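Local coordinates for protein adenosylmethionine-8-amino-7-oxononanoate aminotransferase (Methanocaldococcus jannaschii, PDB 6ZHK) that probably transfers an amino group from S-adenosylmethionine to 8-amino-7-oxononanoate, giving the 7,8-diaminononanoate needed for biotin synthesis, with pyridoxal phosphate as cofactor, at residues 42-47 with 67-71; 148-152 with 217-221; 98-102 with 115-119. One frame throughout, in Å; residues are numbered along the deposited sequence. Where two conformers were deposited one is given.

Contact 1: 42-47 with 67-71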
loop_
_atom_site.group_PDB
_atom_site.type_symbol
_atom_site.label_atom_id
_atom_site.label_comp_id
_atom_site.label_asym_id
_atom_site.label_seq_id
_atom_site.Cartn_x
_atom_site.Cartn_y
_atom_site.Cartn_z
ATOM N N GLY A 42 1.912 3.846 -24.222
ATOM C CA GLY A 42 1.923 5.282 -24.071
ATOM C C GLY A 42 3.098 5.908 -24.839
ATOM O O GLY A 42 4.162 5.285 -25.028
ATOM N N GLU A 43 2.900 7.155 -25.282
ATOM C CA GLU A 43 3.995 7.881 -25.874
ATOM C C GLU A 43 3.857 9.362 -25.548
ATOM O O GLU A 43 2.825 9.962 -25.799
ATOM C CB GLU A 43 3.943 7.742 -27.402
ATOM C CG GLU A 43 5.206 8.298 -28.066
ATOM C CD GLU A 43 6.531 7.595 -27.763
ATOM O OE1 GLU A 43 6.533 6.333 -27.588
ATOM O OE2 GLU A 43 7.583 8.311 -27.707
ATOM N N GLY A 44 4.899 9.941 -24.942
ATOM C CA GLY A 44 4.846 11.333 -24.502
ATOM C C GLY A 44 3.634 11.529 -23.595
ATOM O O GLY A 44 3.373 10.689 -22.728
ATOM N N ASN A 45 2.832 12.565 -23.870
ATOM C CA ASN A 45 1.714 12.883 -23.008
ATOM C C ASN A 45 0.439 12.116 -23.361
ATOM O O ASN A 45 -0.638 12.521 -22.920
ATOM C CB ASN A 45 1.500 14.393 -22.943
ATOM C CG ASN A 45 2.730 15.098 -22.417
ATOM O OD1 ASN A 45 3.369 14.613 -21.455
ATOM N ND2 ASN A 45 3.081 16.238 -23.029
ATOM N N TYR A 46 0.558 10.996 -24.095
ATOM C CA TYR A 46 -0.602 10.348 -24.682
ATOM C C TYR A 46 -0.696 8.867 -24.315
ATOM O O TYR A 46 0.299 8.160 -24.316
ATOM C CB TYR A 46 -0.515 10.401 -26.221
ATOM C CG TYR A 46 -0.779 11.798 -26.692
ATOM C CD1 TYR A 46 0.228 12.765 -26.665
ATOM C CD2 TYR A 46 -2.064 12.162 -27.054
ATOM C CE1 TYR A 46 -0.076 14.082 -26.997
ATOM C CE2 TYR A 46 -2.366 13.465 -27.433
ATOM C CZ TYR A 46 -1.365 14.418 -27.411
ATOM O OH TYR A 46 -1.776 15.682 -27.740
ATOM N N LEU A 47 -1.898 8.454 -23.910
ATOM C CA LEU A 47 -2.260 7.065 -23.667
ATOM C C LEU A 47 -2.718 6.500 -25.023
ATOM O O LEU A 47 -3.514 7.134 -25.723
ATOM C CB LEU A 47 -3.467 7.089 -22.719
ATOM C CG LEU A 47 -3.112 7.628 -21.323
ATOM C CD1 LEU A 47 -4.370 8.054 -20.543
ATOM C CD2 LEU A 47 -2.273 6.584 -20.534
ATOM N N PHE A 67 5.972 13.318 -16.443
ATOM C CA PHE A 67 6.805 13.633 -17.599
ATOM C C PHE A 67 6.407 12.852 -18.851
ATOM O O PHE A 67 7.205 12.784 -19.803
ATOM C CB PHE A 67 8.269 13.344 -17.261
ATOM C CG PHE A 67 8.774 14.225 -16.158
ATOM C CD1 PHE A 67 8.638 15.614 -16.236
ATOM C CD2 PHE A 67 9.398 13.649 -15.048
ATOM C CE1 PHE A 67 9.085 16.423 -15.204
ATOM C CE2 PHE A 67 9.858 14.461 -14.023
ATOM C CZ PHE A 67 9.726 15.840 -14.115
ATOM N N GLY A 68 5.212 12.290 -18.849
ATOM C CA GLY A 68 4.773 11.532 -20.021
ATOM C C GLY A 68 4.976 10.040 -19.785
ATOM O O GLY A 68 5.503 9.660 -18.729
ATOM N N HIS A 69 4.590 9.226 -20.765
ATOM C CA HIS A 69 4.564 7.784 -20.655
ATOM C C HIS A 69 5.743 7.105 -21.342
ATOM O O HIS A 69 5.773 5.859 -21.389
ATOM C CB HIS A 69 3.232 7.235 -21.195
ATOM C CG HIS A 69 2.075 7.652 -20.364
ATOM N ND1 HIS A 69 1.759 7.003 -19.149
ATOM C CD2 HIS A 69 1.197 8.672 -20.512
ATOM C CE1 HIS A 69 0.667 7.554 -18.672
ATOM N NE2 HIS A 69 0.325 8.606 -19.456
ATOM N N SER A 70 6.720 7.887 -21.826
ATOM C CA SER A 70 7.866 7.248 -22.482
ATOM C C SER A 70 9.147 8.011 -22.132
ATOM O O SER A 70 10.004 8.299 -22.967
ATOM C CB SER A 70 7.626 7.158 -23.989
ATOM O OG SER A 70 7.439 8.485 -24.487
ATOM N N ARG A 71 9.293 8.326 -20.853
ATOM C CA ARG A 71 10.419 9.136 -20.432
ATOM C C ARG A 71 11.615 8.220 -20.218
ATOM O O ARG A 71 11.598 7.403 -19.313
ATOM C CB ARG A 71 10.085 9.928 -19.166
ATOM C CG ARG A 71 11.198 10.887 -18.786
ATOM C CD ARG A 71 11.101 12.108 -19.674
ATOM N NE ARG A 71 12.377 12.793 -19.514
ATOM C CZ ARG A 71 12.526 14.112 -19.559
ATOM N NH1 ARG A 71 11.473 14.887 -19.758
ATOM N NH2 ARG A 71 13.735 14.652 -19.413
HETATM O O HOH W 1 9.201 9.506 -25.998
#
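Gly44 is gripped at both backbone polar atoms by the loop 67-71. Its N-H points almost straight at Ser70 OG (3.0 Å, 176° at the hydrogen), while Gly44 O accepts from His69 N at 2.7 Å, the donor tilted 27° from the carbonyl plane. A water adds a bridge, giving a proton to Glu43 OE2 and bonding Ser70 OG; the bend of the Glu43 chain at chi2 (64°) turns the carboxylate back over the serine. Asp57 holds His69 NE2, Ser444 OG bonds Asn45 OD1, and Glu449 OE1 bonds Asn45 ND2.

The packing contacts centre on His69. Leu47 CD2 lies over one face of the imidazole, 3.8 Å from its centroid, a CH-pi contact, and Gly42 CA sits 3.7 Å from His69 CB.

Glu43 to Tyr46 form a type II' turn closing a two-residue beta hairpin, with Gly44 at positive phi. Glycine also suits the flanks: a side chain at Gly42 would run into His69 CB, and one at Gly68 into Gly44 O. With Gly44 bonded to the loop through N and O, and Leu47 of the following strand laid on the imidazole, the hairpin tip is fixed to the loop, and the carboxylate of Asp57 would probably favour a protonated His69.

Contact 2: 148-152 with 217-221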
loop_
_atom_site.group_PDB
_atom_site.type_symbol
_atom_site.label_atom_id
_atom_site.label_comp_id
_atom_site.label_asym_id
_atom_site.label_seq_id
_atom_site.Cartn_x
_atom_site.Cartn_y
_atom_site.Cartn_z
ATOM N N PHE A 148 -7.985 13.635 16.598
ATOM C CA PHE A 148 -7.267 14.403 15.603
ATOM C C PHE A 148 -8.165 15.551 15.160
ATOM O O PHE A 148 -9.355 15.546 15.446
ATOM C CB PHE A 148 -6.935 13.530 14.403
ATOM C CG PHE A 148 -8.180 13.074 13.727
ATOM C CD1 PHE A 148 -8.803 11.899 14.117
ATOM C CD2 PHE A 148 -8.778 13.874 12.750
ATOM C CE1 PHE A 148 -9.997 11.537 13.540
ATOM C CE2 PHE A 148 -9.965 13.502 12.156
ATOM C CZ PHE A 148 -10.570 12.310 12.559
ATOM N N ILE A 149 -7.567 16.500 14.467
ATOM C CA ILE A 149 -8.325 17.547 13.819
ATOM C C ILE A 149 -8.006 17.511 12.330
ATOM O O ILE A 149 -6.834 17.450 11.907
ATOM C CB ILE A 149 -7.883 18.925 14.383
ATOM C CG1 ILE A 149 -8.394 19.116 15.813
ATOM C CG2 ILE A 149 -8.481 19.987 13.467
ATOM C CD1 ILE A 149 -7.808 20.339 16.536
ATOM N N SER A 150 -9.052 17.614 11.525
ATOM C CA SER A 150 -8.867 17.731 10.093
ATOM C C SER A 150 -9.996 18.632 9.556
ATOM O O SER A 150 -10.537 19.448 10.317
ATOM C CB SER A 150 -8.886 16.341 9.537
ATOM O OG SER A 150 -8.606 16.380 8.151
ATOM N N VAL A 151 -10.317 18.502 8.258
ATOM C CA VAL A 151 -11.374 19.302 7.632
ATOM C C VAL A 151 -12.383 18.431 6.927
ATOM O O VAL A 151 -12.069 17.362 6.422
ATOM C CB VAL A 151 -10.829 20.383 6.675
ATOM C CG1 VAL A 151 -10.109 21.471 7.454
ATOM C CG2 VAL A 151 -9.961 19.823 5.548
ATOM N N LYS A 152 -13.634 18.916 6.923
ATOM C CA LYS A 152 -14.669 18.273 6.130
ATOM C C LYS A 152 -14.262 18.330 4.652
ATOM O O LYS A 152 -13.682 19.337 4.202
ATOM C CB LYS A 152 -15.986 19.004 6.346
ATOM C CG LYS A 152 -16.630 18.800 7.725
ATOM C CD LYS A 152 -17.760 19.807 7.956
ATOM C CE LYS A 152 -17.966 20.105 9.428
ATOM N NZ LYS A 152 -19.344 20.575 9.720
ATOM N N MET A 217 -10.733 27.149 12.750
ATOM C CA MET A 217 -9.770 26.055 12.858
ATOM C C MET A 217 -8.806 26.300 14.021
ATOM O O MET A 217 -8.432 25.397 14.778
ATOM C CB MET A 217 -8.997 25.880 11.543
ATOM C CG MET A 217 -7.816 24.940 11.691
ATOM S SD MET A 217 -8.358 23.245 12.107
ATOM C CE MET A 217 -8.499 22.510 10.472
ATOM N N ILE A 218 -8.331 27.544 14.149
ATOM C CA ILE A 218 -7.391 27.844 15.213
ATOM C C ILE A 218 -8.082 27.612 16.553
ATOM O O ILE A 218 -7.481 27.033 17.464
ATOM C CB ILE A 218 -6.894 29.301 15.087
ATOM C CG1 ILE A 218 -6.029 29.431 13.824
ATOM C CG2 ILE A 218 -6.131 29.632 16.358
ATOM C CD1 ILE A 218 -5.565 30.893 13.479
ATOM N N SER A 219 -9.340 28.055 16.657
ATOM C CA SER A 219 -10.141 27.895 17.863
ATOM C C SER A 219 -10.281 26.412 18.201
ATOM O O SER A 219 -10.247 26.063 19.378
ATOM C CB SER A 219 -11.533 28.531 17.703
ATOM O OG SER A 219 -11.359 29.946 17.598
ATOM N N LEU A 220 -10.522 25.574 17.204
ATOM C CA LEU A 220 -10.638 24.142 17.478
ATOM C C LEU A 220 -9.300 23.580 17.976
ATOM O O LEU A 220 -9.295 22.795 18.909
ATOM C CB LEU A 220 -11.058 23.493 16.177
ATOM C CG LEU A 220 -11.867 22.211 16.206
ATOM C CD1 LEU A 220 -13.280 22.477 16.718
ATOM C CD2 LEU A 220 -11.940 21.698 14.782
ATOM N N ILE A 221 -8.157 23.981 17.367
ATOM C CA ILE A 221 -6.845 23.565 17.843
ATOM C C ILE A 221 -6.634 23.998 19.296
ATOM O O ILE A 221 -6.195 23.211 20.141
ATOM C CB ILE A 221 -5.716 24.040 16.884
ATOM C CG1 ILE A 221 -5.892 23.356 15.526
ATOM C CG2 ILE A 221 -4.331 23.789 17.515
ATOM C CD1 ILE A 221 -5.056 23.974 14.385
#
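Where Ile149 and Val151 of the strand meet Met217, Leu220 and Ile221 of the helix, the flat groups touched are peptide units, not rings. At the strand, Met217 CE approaches Ser150 O to 3.7 Å; at the helix, Ile149 CD1 comes equally near to Leu220 O. These carbonyl oxygens meet methyl carbons, and the remaining touches are apolar.

Ile149 contributes two branches. CG2 lies 3.5 Å from Met217 SD, the two side chains sliding past each other in opposite directions, with Leu220 CD2 at 4.1 Å from the same methyl. The other branch, with CG1 anti to the carbonyl carbon (chi1 -72°), carries CD1 onto the helix backbone at Ile221 CA, 3.6 Å away, and crosses the Ile221 side chain at about a right angle.

The segment axes pass at 9.8 Å and run antiparallel at 169°. This fits a beta-alpha-beta crossover, which the topology establishes, in the large domain of a fold-type I pyridoxal phosphate enzyme: helix 211-224, on the connection from strand 183-185 to the parallel strand 228-234, packs on strand 147-151, which lies between those two in the sheet.

Met217 is bent at chi2 and chi3, and the bends bring CE across Val151 CG1 at 3.6 Å. Tyr250 of helix 250-261 touches both these residues, while Ser150, whose side chain starts away from the helix, bonds through OG to Val165 O.

Contact 3: 98-102 with 115-119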
loop_
_atom_site.group_PDB
_atom_site.type_symbol
_atom_site.label_atom_id
_atom_site.label_comp_id
_atom_site.label_asym_id
_atom_site.label_seq_id
_atom_site.Cartn_x
_atom_site.Cartn_y
_atom_site.Cartn_z
ATOM N N SER A 98 17.645 2.830 -2.071
ATOM C CA SER A 98 16.840 3.477 -1.040
ATOM C C SER A 98 17.700 4.486 -0.267
ATOM O O SER A 98 17.190 5.514 0.170
ATOM C CB SER A 98 16.221 2.431 -0.097
ATOM O OG SER A 98 17.210 1.922 0.755
ATOM N N ILE A 99 19.016 4.193 -0.109
ATOM C CA ILE A 99 19.889 5.075 0.658
ATOM C C ILE A 99 20.101 6.346 -0.145
ATOM O O ILE A 99 20.085 7.455 0.424
ATOM C CB ILE A 99 21.228 4.384 1.027
ATOM C CG1 ILE A 99 20.986 3.228 2.009
ATOM C CG2 ILE A 99 22.192 5.394 1.646
ATOM C CD1 ILE A 99 22.095 2.182 2.070
ATOM N N LEU A 100 20.453 6.192 -1.437
ATOM C CA LEU A 100 20.703 7.381 -2.255
ATOM C C LEU A 100 19.441 8.249 -2.347
ATOM O O LEU A 100 19.468 9.473 -2.271
ATOM C CB LEU A 100 21.137 6.939 -3.656
ATOM C CG LEU A 100 22.388 6.060 -3.736
ATOM C CD1 LEU A 100 22.667 5.652 -5.177
ATOM C CD2 LEU A 100 23.586 6.841 -3.200
ATOM N N LEU A 101 18.295 7.592 -2.529
ATOM C CA LEU A 101 17.052 8.329 -2.612
ATOM C C LEU A 101 16.703 9.012 -1.280
ATOM O O LEU A 101 16.175 10.160 -1.298
ATOM C CB LEU A 101 15.941 7.328 -2.984
ATOM C CG LEU A 101 14.562 7.990 -3.022
ATOM C CD1 LEU A 101 14.541 9.162 -4.041
ATOM C CD2 LEU A 101 13.519 6.937 -3.410
ATOM N N ALA A 102 17.018 8.380 -0.127
ATOM C CA ALA A 102 16.587 8.999 1.137
ATOM C C ALA A 102 17.381 10.306 1.304
ATOM O O ALA A 102 16.853 11.312 1.723
ATOM C CB ALA A 102 16.775 8.081 2.342
ATOM N N LYS A 115 14.218 12.858 8.113
ATOM C CA LYS A 115 14.165 11.387 8.205
ATOM C C LYS A 115 13.108 10.888 7.223
ATOM O O LYS A 115 12.136 11.607 6.980
ATOM C CB LYS A 115 13.762 10.952 9.611
ATOM C CG LYS A 115 14.845 11.253 10.681
ATOM C CD LYS A 115 16.082 10.411 10.454
ATOM C CE LYS A 115 17.151 10.588 11.522
ATOM N NZ LYS A 115 18.016 11.749 11.206
ATOM N N VAL A 116 13.304 9.679 6.684
ATOM C CA VAL A 116 12.472 9.175 5.590
ATOM C C VAL A 116 12.013 7.767 5.976
ATOM O O VAL A 116 12.872 6.934 6.273
ATOM C CB VAL A 116 13.274 9.095 4.250
ATOM C CG1 VAL A 116 12.495 8.304 3.199
ATOM C CG2 VAL A 116 13.559 10.486 3.737
ATOM N N PHE A 117 10.689 7.542 6.003
ATOM C CA PHE A 117 10.150 6.209 6.210
ATOM C C PHE A 117 9.369 5.880 4.939
ATOM O O PHE A 117 8.379 6.552 4.626
ATOM C CB PHE A 117 9.185 6.233 7.421
ATOM C CG PHE A 117 8.833 4.854 7.894
ATOM C CD1 PHE A 117 7.986 4.035 7.152
ATOM C CD2 PHE A 117 9.403 4.373 9.058
ATOM C CE1 PHE A 117 7.748 2.713 7.552
ATOM C CE2 PHE A 117 9.140 3.073 9.487
ATOM C CZ PHE A 117 8.361 2.241 8.709
ATOM N N TYR A 118 9.731 4.786 4.249
ATOM C CA TYR A 118 9.146 4.500 2.950
ATOM C C TYR A 118 7.923 3.599 3.066
ATOM O O TYR A 118 7.813 2.810 3.985
ATOM C CB TYR A 118 10.124 3.673 2.110
ATOM C CG TYR A 118 11.332 4.475 1.611
ATOM C CD1 TYR A 118 11.162 5.470 0.653
ATOM C CD2 TYR A 118 12.630 4.193 2.059
ATOM C CE1 TYR A 118 12.268 6.168 0.157
ATOM C CE2 TYR A 118 13.735 4.864 1.561
ATOM C CZ TYR A 118 13.543 5.876 0.637
ATOM O OH TYR A 118 14.594 6.566 0.101
ATOM N N SER A 119 7.031 3.702 2.073
ATOM C CA SER A 119 5.893 2.812 1.909
ATOM C C SER A 119 5.541 2.814 0.419
ATOM O O SER A 119 6.304 3.359 -0.392
ATOM C CB SER A 119 4.707 3.232 2.771
ATOM O OG SER A 119 4.256 4.540 2.467
#
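Tyr118 reaches across to segment 98-102 of helix 96-108 with its CG anti to the carbonyl carbon (chi1 -72°), which swings the ring toward the helix so that its hydroxyl reaches Ser98 O. Leu101 answers with CG anti to its own backbone nitrogen (chi1 177°), bringing CD2 obliquely to Tyr118 CE1 at 3.9 Å.

The phenol donates to Ser98 O at 2.8 Å, in the carbonyl plane and on a lone pair, with a C=O...O angle of 134°. Ser98 O also accepts the helical bond from Ala102 N, two donors on one buried oxygen. Around the hydroxyl, Leu101 CG stands at 3.4 Å and Ala102 CB at 3.5 Å from Tyr118 OH. Val116 CG1 lies over one face of the phenol ring, 3.6 Å above its plane and offset toward the rim; Ala102 CB meets Val116 CB at 4.1 Å. A phenylalanine in place of Tyr118 would probably leave Ser98 O without its second donor and the helix without this polar tie to the strand.

Ile21 of the second subunit packs on Ser98 and Ala102. Helix 96-108 leads to the magnesium site at Val106, Thr109, Pro110 and Leu113, and packs through Leu101 against helix 343-358, while strand 115-119 borders strand 311-315.

In the fold
Along the chain the order is contact 1, contact 3, contact 2, each closing before the next opens. Contacts 2 and 3 share the seven-stranded mixed sheet: strand 115-119 is an outermost strand, and strand 147-151 lies next to the outermost strand at the other end, with centres 30 Å apart. Segment 42-47 of contact 1 belongs to the separate four-stranded sheet; the centre of contact 1 is 27 Å from that of contact 3 and 40 Å from that of contact 2, contacts 1 and 2 lying on opposite sides of the chain's centre. Contacts 1 and 3 link subunit packing to the hairpin and to the edge of the large sheet, whereas contact 2 joins a crossover helix to that sheet within one subunit.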